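PDB 6HXI: citrate lyase, subunit 1, which probably catalyses, with its partner subunit in ATP citrate lyase, the ATP-driven conversion of citrate and coenzyme A into acetyl-CoA and oxaloacetate. Local coordinates for residues D221-E224 and Y225-K229; H316-C319 and T320-L324; Q384-K387 and L388-L392. All coordinates share one frame; numbering follows the deposited sequence.

Contact 1: residues D221-E224 and Y225-K229; sequences DAEE and YWQKK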
loop_
_atom_site.group_PDB
_atom_site.type_symbol
_atom_site.label_atom_id
_atom_site.label_comp_id
_atom_site.label_asym_id
_atom_site.label_seq_id
_atom_site.Cartn_x
_atom_site.Cartn_y
_atom_site.Cartn_z
ATOM N N ASP C 221 12.605 54.717 -15.885
ATOM C CA ASP C 221 11.443 53.815 -15.919
ATOM C C ASP C 221 11.734 52.408 -15.305
ATOM O O ASP C 221 10.796 51.751 -14.834
ATOM C CB ASP C 221 10.805 53.740 -17.332
ATOM C CG ASP C 221 11.402 52.811 -18.372
ATOM O OD1 ASP C 221 12.543 52.343 -18.174
ATOM O OD2 ASP C 221 10.725 52.555 -19.396
ATOM N N ALA C 222 13.032 52.005 -15.249
ATOM C CA ALA C 222 13.523 50.743 -14.651
ATOM C C ALA C 222 13.284 50.680 -13.126
ATOM O O ALA C 222 13.334 49.600 -12.546
ATOM C CB ALA C 222 15.004 50.565 -14.948
ATOM N N GLU C 223 13.033 51.839 -12.493
ATOM C CA GLU C 223 12.782 52.015 -11.051
ATOM C C GLU C 223 11.365 51.611 -10.608
ATOM O O GLU C 223 11.127 51.479 -9.401
ATOM C CB GLU C 223 13.042 53.485 -10.648
ATOM C CG GLU C 223 14.508 53.863 -10.613
ATOM C CD GLU C 223 15.192 53.744 -9.265
ATOM O OE1 GLU C 223 16.366 54.167 -9.170
ATOM O OE2 GLU C 223 14.554 53.262 -8.301
ATOM N N GLU C 224 10.440 51.419 -11.582
ATOM C CA GLU C 224 9.013 51.117 -11.382
ATOM C C GLU C 224 8.702 50.163 -10.231
ATOM O O GLU C 224 7.859 50.493 -9.406
ATOM C CB GLU C 224 8.363 50.611 -12.671
ATOM C CG GLU C 224 6.865 50.866 -12.738
ATOM C CD GLU C 224 6.176 50.530 -14.049
ATOM O OE1 GLU C 224 4.927 50.476 -14.048
ATOM O OE2 GLU C 224 6.871 50.365 -15.079
ATOM N N TYR C 225 9.393 49.006 -10.175
ATOM C CA TYR C 225 9.228 47.948 -9.170
ATOM C C TYR C 225 9.489 48.433 -7.729
ATOM O O TYR C 225 8.867 47.943 -6.788
ATOM C CB TYR C 225 10.093 46.724 -9.548
ATOM C CG TYR C 225 10.146 45.602 -8.522
ATOM C CD1 TYR C 225 9.129 44.658 -8.437
ATOM C CD2 TYR C 225 11.246 45.450 -7.682
ATOM C CE1 TYR C 225 9.164 43.636 -7.478
ATOM C CE2 TYR C 225 11.288 44.444 -6.712
ATOM C CZ TYR C 225 10.256 43.523 -6.628
ATOM O OH TYR C 225 10.350 42.474 -5.730
ATOM N N TRP C 226 10.408 49.380 -7.569
ATOM C CA TRP C 226 10.805 49.950 -6.283
ATOM C C TRP C 226 10.032 51.207 -5.943
ATOM O O TRP C 226 10.171 51.687 -4.817
ATOM C CB TRP C 226 12.317 50.273 -6.280
ATOM C CG TRP C 226 13.174 49.045 -6.314
ATOM C CD1 TRP C 226 13.583 48.304 -5.247
ATOM C CD2 TRP C 226 13.672 48.389 -7.479
ATOM N NE1 TRP C 226 14.310 47.221 -5.676
ATOM C CE2 TRP C 226 14.380 47.246 -7.045
ATOM C CE3 TRP C 226 13.562 48.632 -8.858
ATOM C CZ2 TRP C 226 14.990 46.359 -7.940
ATOM C CZ3 TRP C 226 14.145 47.733 -9.746
ATOM C CH2 TRP C 226 14.870 46.632 -9.284
ATOM N N GLN C 227 9.211 51.735 -6.900
ATOM C CA GLN C 227 8.470 52.995 -6.731
ATOM C C GLN C 227 6.957 52.885 -6.821
ATOM O O GLN C 227 6.310 53.869 -7.175
ATOM C CB GLN C 227 8.974 54.039 -7.750
ATOM C CG GLN C 227 10.490 54.332 -7.726
ATOM C CD GLN C 227 10.979 54.975 -6.458
ATOM O OE1 GLN C 227 10.218 55.586 -5.704
ATOM N NE2 GLN C 227 12.279 54.880 -6.224
ATOM N N LYS C 228 6.379 51.721 -6.468
ATOM C CA LYS C 228 4.937 51.467 -6.585
ATOM C C LYS C 228 4.070 52.422 -5.778
ATOM O O LYS C 228 2.977 52.750 -6.231
ATOM C CB LYS C 228 4.587 50.008 -6.272
ATOM C CG LYS C 228 5.115 49.013 -7.315
ATOM C CD LYS C 228 4.725 47.576 -6.965
ATOM C CE LYS C 228 5.655 46.563 -7.584
ATOM N NZ LYS C 228 5.084 45.187 -7.553
ATOM N N LYS C 229 4.557 52.888 -4.615
ATOM C CA LYS C 229 3.799 53.814 -3.774
ATOM C C LYS C 229 4.031 55.288 -4.152
ATOM O O LYS C 229 3.065 56.054 -4.185
ATOM C CB LYS C 229 4.024 53.558 -2.271
ATOM C CG LYS C 229 5.474 53.475 -1.823
ATOM C CD LYS C 229 5.581 53.493 -0.293
ATOM C CE LYS C 229 6.997 53.755 0.169
ATOM N NZ LYS C 229 7.052 54.187 1.591
HETATM O O HOH W 1 10.949 47.988 -12.742
#

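Contact 2: residues H316-C319 and T320-L324; sequences HYTC and TILDL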
loop_
_atom_site.group_PDB
_atom_site.type_symbol
_atom_site.label_atom_id
_atom_site.label_comp_id
_atom_site.label_asym_id
_atom_site.label_seq_id
_atom_site.Cartn_x
_atom_site.Cartn_y
_atom_site.Cartn_z
ATOM N N HIS C 316 1.790 37.202 -29.981
ATOM C CA HIS C 316 1.046 38.446 -29.727
ATOM C C HIS C 316 1.697 39.665 -30.342
ATOM O O HIS C 316 0.993 40.530 -30.851
ATOM C CB HIS C 316 0.777 38.651 -28.236
ATOM C CG HIS C 316 -0.197 37.664 -27.683
ATOM N ND1 HIS C 316 0.148 36.812 -26.641
ATOM C CD2 HIS C 316 -1.465 37.392 -28.067
ATOM C CE1 HIS C 316 -0.922 36.065 -26.417
ATOM N NE2 HIS C 316 -1.917 36.378 -27.248
ATOM N N TYR C 317 3.042 39.712 -30.330
ATOM C CA TYR C 317 3.850 40.763 -30.926
ATOM C C TYR C 317 3.665 40.769 -32.448
ATOM O O TYR C 317 3.424 41.831 -33.020
ATOM C CB TYR C 317 5.325 40.544 -30.566
ATOM C CG TYR C 317 6.238 41.683 -30.965
ATOM C CD1 TYR C 317 6.458 42.761 -30.109
ATOM C CD2 TYR C 317 6.909 41.667 -32.183
ATOM C CE1 TYR C 317 7.314 43.803 -30.466
ATOM C CE2 TYR C 317 7.775 42.698 -32.543
ATOM C CZ TYR C 317 7.962 43.773 -31.692
ATOM O OH TYR C 317 8.805 44.793 -32.063
ATOM N N THR C 318 3.795 39.591 -33.096
ATOM C CA THR C 318 3.662 39.421 -34.545
ATOM C C THR C 318 2.241 39.758 -34.987
ATOM O O THR C 318 2.072 40.363 -36.044
ATOM C CB THR C 318 4.133 38.011 -35.008
ATOM O OG1 THR C 318 5.419 37.717 -34.465
ATOM C CG2 THR C 318 4.208 37.877 -36.535
ATOM N N CYS C 319 1.229 39.391 -34.168
ATOM C CA CYS C 319 -0.191 39.678 -34.420
ATOM C C CYS C 319 -0.420 41.185 -34.441
ATOM O O CYS C 319 -1.184 41.670 -35.274
ATOM C CB CYS C 319 -1.079 39.009 -33.372
ATOM S SG CYS C 319 -1.426 37.260 -33.694
ATOM N N THR C 320 0.256 41.919 -33.525
ATOM C CA THR C 320 0.180 43.379 -33.411
ATOM C C THR C 320 0.747 44.063 -34.660
ATOM O O THR C 320 0.088 44.948 -35.206
ATOM C CB THR C 320 0.858 43.863 -32.121
ATOM O OG1 THR C 320 0.373 43.097 -31.031
ATOM C CG2 THR C 320 0.606 45.337 -31.843
ATOM N N ILE C 321 1.968 43.656 -35.095
ATOM C CA ILE C 321 2.640 44.198 -36.285
ATOM C C ILE C 321 1.793 43.920 -37.524
ATOM O O ILE C 321 1.530 44.852 -38.290
ATOM C CB ILE C 321 4.117 43.706 -36.423
ATOM C CG1 ILE C 321 5.014 44.371 -35.343
ATOM C CG2 ILE C 321 4.671 43.946 -37.859
ATOM C CD1 ILE C 321 6.417 43.872 -35.264
ATOM N N LEU C 322 1.316 42.659 -37.679
ATOM C CA LEU C 322 0.475 42.250 -38.805
ATOM C C LEU C 322 -0.809 43.039 -38.860
ATOM O O LEU C 322 -1.161 43.520 -39.930
ATOM C CB LEU C 322 0.190 40.743 -38.812
ATOM C CG LEU C 322 1.383 39.849 -39.114
ATOM C CD1 LEU C 322 1.095 38.452 -38.740
ATOM C CD2 LEU C 322 1.804 39.941 -40.565
ATOM N N ASP C 323 -1.467 43.236 -37.704
ATOM C CA ASP C 323 -2.706 44.011 -37.598
ATOM C C ASP C 323 -2.538 45.391 -38.206
ATOM O O ASP C 323 -3.265 45.727 -39.132
ATOM C CB ASP C 323 -3.183 44.129 -36.131
ATOM C CG ASP C 323 -4.468 44.922 -35.944
ATOM O OD1 ASP C 323 -5.320 44.905 -36.863
ATOM O OD2 ASP C 323 -4.627 45.552 -34.880
ATOM N N LEU C 324 -1.557 46.163 -37.703
ATOM C CA LEU C 324 -1.231 47.532 -38.116
ATOM C C LEU C 324 -0.844 47.663 -39.595
ATOM O O LEU C 324 -1.113 48.695 -40.209
ATOM C CB LEU C 324 -0.107 48.085 -37.234
ATOM C CG LEU C 324 -0.453 48.384 -35.778
ATOM C CD1 LEU C 324 0.797 48.317 -34.906
ATOM C CD2 LEU C 324 -1.137 49.735 -35.644
#

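Contact 3: residues Q384-K387 and L388-L392; sequences QGLK and LMRDL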
loop_
_atom_site.group_PDB
_atom_site.type_symbol
_atom_site.label_atom_id
_atom_site.label_comp_id
_atom_site.label_asym_id
_atom_site.label_seq_id
_atom_site.Cartn_x
_atom_site.Cartn_y
_atom_site.Cartn_z
ATOM N N GLN C 384 15.751 24.778 -37.639
ATOM C CA GLN C 384 14.362 24.397 -37.367
ATOM C C GLN C 384 13.415 25.597 -37.588
ATOM O O GLN C 384 12.337 25.416 -38.163
ATOM C CB GLN C 384 14.237 23.848 -35.939
ATOM C CG GLN C 384 12.822 23.432 -35.542
ATOM C CD GLN C 384 12.698 22.998 -34.097
ATOM O OE1 GLN C 384 13.690 22.826 -33.372
ATOM N NE2 GLN C 384 11.463 22.780 -33.656
ATOM N N GLY C 385 13.826 26.791 -37.144
ATOM C CA GLY C 385 13.061 28.022 -37.324
ATOM C C GLY C 385 12.923 28.429 -38.790
ATOM O O GLY C 385 11.823 28.769 -39.242
ATOM N N LEU C 386 14.028 28.390 -39.544
ATOM C CA LEU C 386 14.018 28.728 -40.971
ATOM C C LEU C 386 13.219 27.670 -41.764
ATOM O O LEU C 386 12.602 28.019 -42.768
ATOM C CB LEU C 386 15.440 28.877 -41.561
ATOM C CG LEU C 386 16.449 29.865 -40.940
ATOM C CD1 LEU C 386 17.725 29.888 -41.765
ATOM C CD2 LEU C 386 15.907 31.284 -40.847
ATOM N N LYS C 387 13.213 26.392 -41.304
ATOM C CA LYS C 387 12.440 25.297 -41.920
ATOM C C LYS C 387 10.932 25.607 -41.836
ATOM O O LYS C 387 10.226 25.416 -42.823
ATOM C CB LYS C 387 12.735 23.945 -41.244
ATOM C CG LYS C 387 12.416 22.734 -42.129
ATOM C CD LYS C 387 12.064 21.474 -41.323
ATOM C CE LYS C 387 13.262 20.745 -40.744
ATOM N NZ LYS C 387 12.895 19.934 -39.551
ATOM N N LEU C 388 10.454 26.094 -40.663
ATOM C CA LEU C 388 9.065 26.499 -40.410
ATOM C C LEU C 388 8.638 27.614 -41.371
ATOM O O LEU C 388 7.539 27.555 -41.909
ATOM C CB LEU C 388 8.906 27.023 -38.962
ATOM C CG LEU C 388 8.960 26.020 -37.813
ATOM C CD1 LEU C 388 9.186 26.750 -36.481
ATOM C CD2 LEU C 388 7.701 25.185 -37.760
ATOM N N MET C 389 9.509 28.635 -41.559
ATOM C CA MET C 389 9.295 29.793 -42.443
ATOM C C MET C 389 9.276 29.384 -43.917
ATOM O O MET C 389 8.513 29.957 -44.683
ATOM C CB MET C 389 10.384 30.871 -42.241
ATOM C CG MET C 389 10.384 31.562 -40.878
ATOM S SD MET C 389 8.944 32.586 -40.453
ATOM C CE MET C 389 8.737 33.571 -41.915
ATOM N N ARG C 390 10.140 28.428 -44.317
ATOM C CA ARG C 390 10.230 27.925 -45.690
ATOM C C ARG C 390 8.988 27.116 -46.045
ATOM O O ARG C 390 8.459 27.280 -47.148
ATOM C CB ARG C 390 11.505 27.089 -45.909
ATOM C CG ARG C 390 12.750 27.929 -46.075
ATOM C CD ARG C 390 13.947 27.081 -46.427
ATOM N NE ARG C 390 15.203 27.709 -46.005
ATOM C CZ ARG C 390 15.911 27.324 -44.948
ATOM N NH1 ARG C 390 15.496 26.313 -44.197
ATOM N NH2 ARG C 390 17.045 27.943 -44.641
ATOM N N ASP C 391 8.519 26.258 -45.101
ATOM C CA ASP C 391 7.323 25.421 -45.249
ATOM C C ASP C 391 6.066 26.287 -45.318
ATOM O O ASP C 391 5.119 25.927 -46.011
ATOM C CB ASP C 391 7.206 24.414 -44.090
ATOM C CG ASP C 391 8.316 23.375 -43.977
ATOM O OD1 ASP C 391 9.230 23.375 -44.835
ATOM O OD2 ASP C 391 8.293 22.592 -43.013
ATOM N N LEU C 392 6.073 27.427 -44.599
ATOM C CA LEU C 392 4.992 28.410 -44.541
ATOM C C LEU C 392 4.852 29.137 -45.875
ATOM O O LEU C 392 3.747 29.189 -46.414
ATOM C CB LEU C 392 5.222 29.402 -43.379
ATOM C CG LEU C 392 4.145 30.466 -43.124
ATOM C CD1 LEU C 392 2.850 29.837 -42.660
ATOM C CD2 LEU C 392 4.622 31.486 -42.104
#

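Contact 1: residues D221-E224 and Y225-K229
Glu223 and Trp226 are joined by a 3-10 turn that follows strand 209-220 in the ATP-grasp region. Its backbone bonds run from each donor to the third residue back: Trp226 N to Glu223 O at 2.9 Å, and Gln227 N to Glu224 O at 3.1 Å. A water bridges the turn, donating to Ala222 O and accepting from Tyr225 N.

Among the side chains, Glu223 and Gln227 lie alongside each other and point the same way, each bent at its second torsion. The resulting Gln227 NE2 to Glu223 OE2 bond is weak, 3.5 Å though nearly straight, with the amide turned 54° from the carboxylate; the stronger bond of NE2 goes to Asp192 O, so the glutamate is a secondary partner.

Tyr225, whose side chain is about 4 Å from bound coenzyme A, places CD2 3.6 Å above the Trp226 ring plane, over its centre. Trp226 CG lies anti to its carbonyl carbon (chi1 -68°), which folds the indole back along the turn until its edge meets Glu223 O and Ala222 O in plane, CZ3 of Trp226 being 3.5 Å from Ala222 O.

Contact 2: residues H316-C319 and T320-L324
The ring of Tyr317 meets Ile321 one turn further along helix 311-325, and the approach is slanting: methyl CD1 of Ile321 comes to 3.3 Å from Tyr317 CE2, with ring atom CD2 3.8 Å from the same methyl. Met276 and Leu262 also touch this aromatic side chain, and its hydroxyl is hydrogen-bonded to Lys263 O. With CG anti to the backbone N (chi1 -172°), the ring extends beside its own carbonyl, where the delta methyl of Ile321 can reach CE2 and CD2. His316 packs on Lys496 of a neighbouring alpha-subunit chain.

Next to this apolar pair, Thr318 and Leu322 run side by side in the same direction, with CG2 of the threonine 3.9 Å from CD1 of the leucine. They face helix 348-361, whose Val355, Ala358 and Leu359 pack against them. Thr320 looks instead to helix 246-256 and strand 261-266, where it packs on Phe250, Ile251 and Leu264.

The polar centre is the carbonyl of His316. Its oxygen, His316 O, takes the helical bond from Thr320 N at 3.1 Å and a second from Thr320 OG1 at 2.6 Å, the donors arriving from opposite faces of its plane. A chi1 of -49° keeps the hydroxyl beside the backbone N, turned back toward the preceding turn. The buried hydroxyl of Thr320 is thus satisfied within its own helix, and its bond to the doubly held oxygen helps fix the side-chain rotation.

Contact 3: residues Q384-K387 and L388-L392
In the beta-alpha-beta unit formed by strand 371-376, helix 382-396 and strand 400-403, Leu386 and Arg390 meet along the connecting helix. The guanidinium of Arg390 swings back over the preceding turn, so that Leu386 CB lies over one of its faces, 3.8 Å from CZ, while NH2 approaches Leu386 CD1 at 3.5 Å. The Arg390 side chain runs extended from CG to NE, and Arg390 CG, anti to the carbonyl carbon (chi1 -78°), rests 3.3 Å from Leu386 O. That carbonyl is meanwhile bonded to Arg390 N at 2.9 Å.

A second pairing, one residue on, is of another kind. Asp391 N donates to Lys387 O at 3.0 Å, yet the carboxylate folds over the same carbonyl, placing Asp391 OD1 3.0 Å from Lys387 O; these two acceptors are close but not hydrogen-bonded. Lys387 NZ, 6.3 Å from Asp391 OD2, reaches instead, by a weak hydrogen bond, to Thr346 O of a neighbouring alpha-subunit chain.

On the sheet-facing side, Met389 sets CG 3.5 Å from Gly385 O and packs on Ile400 and Val402, with Phe352 and Val356 of helix 348-361 beside it. Leu386 and Arg390 likewise lie against Val402, the arginine using its flat group against aliphatic carbons, while Lys387 and Asp391 are exposed. The nearby carbonyl oxygen of Lys387 would tend to disfavour the negative charge of Asp391 slightly, an effect that the lysine may partly offset from a distance.

The three contacts follow one another along the chain without overlapping. Contact 1 belongs to the ATP-grasp region, in the loop that leaves strand 209-220; contacts 2 and 3 both lie within the citrate-binding region, on helices 311-325 and 382-396. The centre of contact 1 is about 28 Å from that of contact 2 and about 40 Å from that of contact 3, whereas contacts 2 and 3 are about 19 Å apart between centres, with nearest atoms about 8 Å apart. Helix 348-361 packs against both of these, linking them indirectly. Thus one chain combines a turn close to coenzyme A with helical packing in a separate region, and each of the three also touches an alpha-subunit chain.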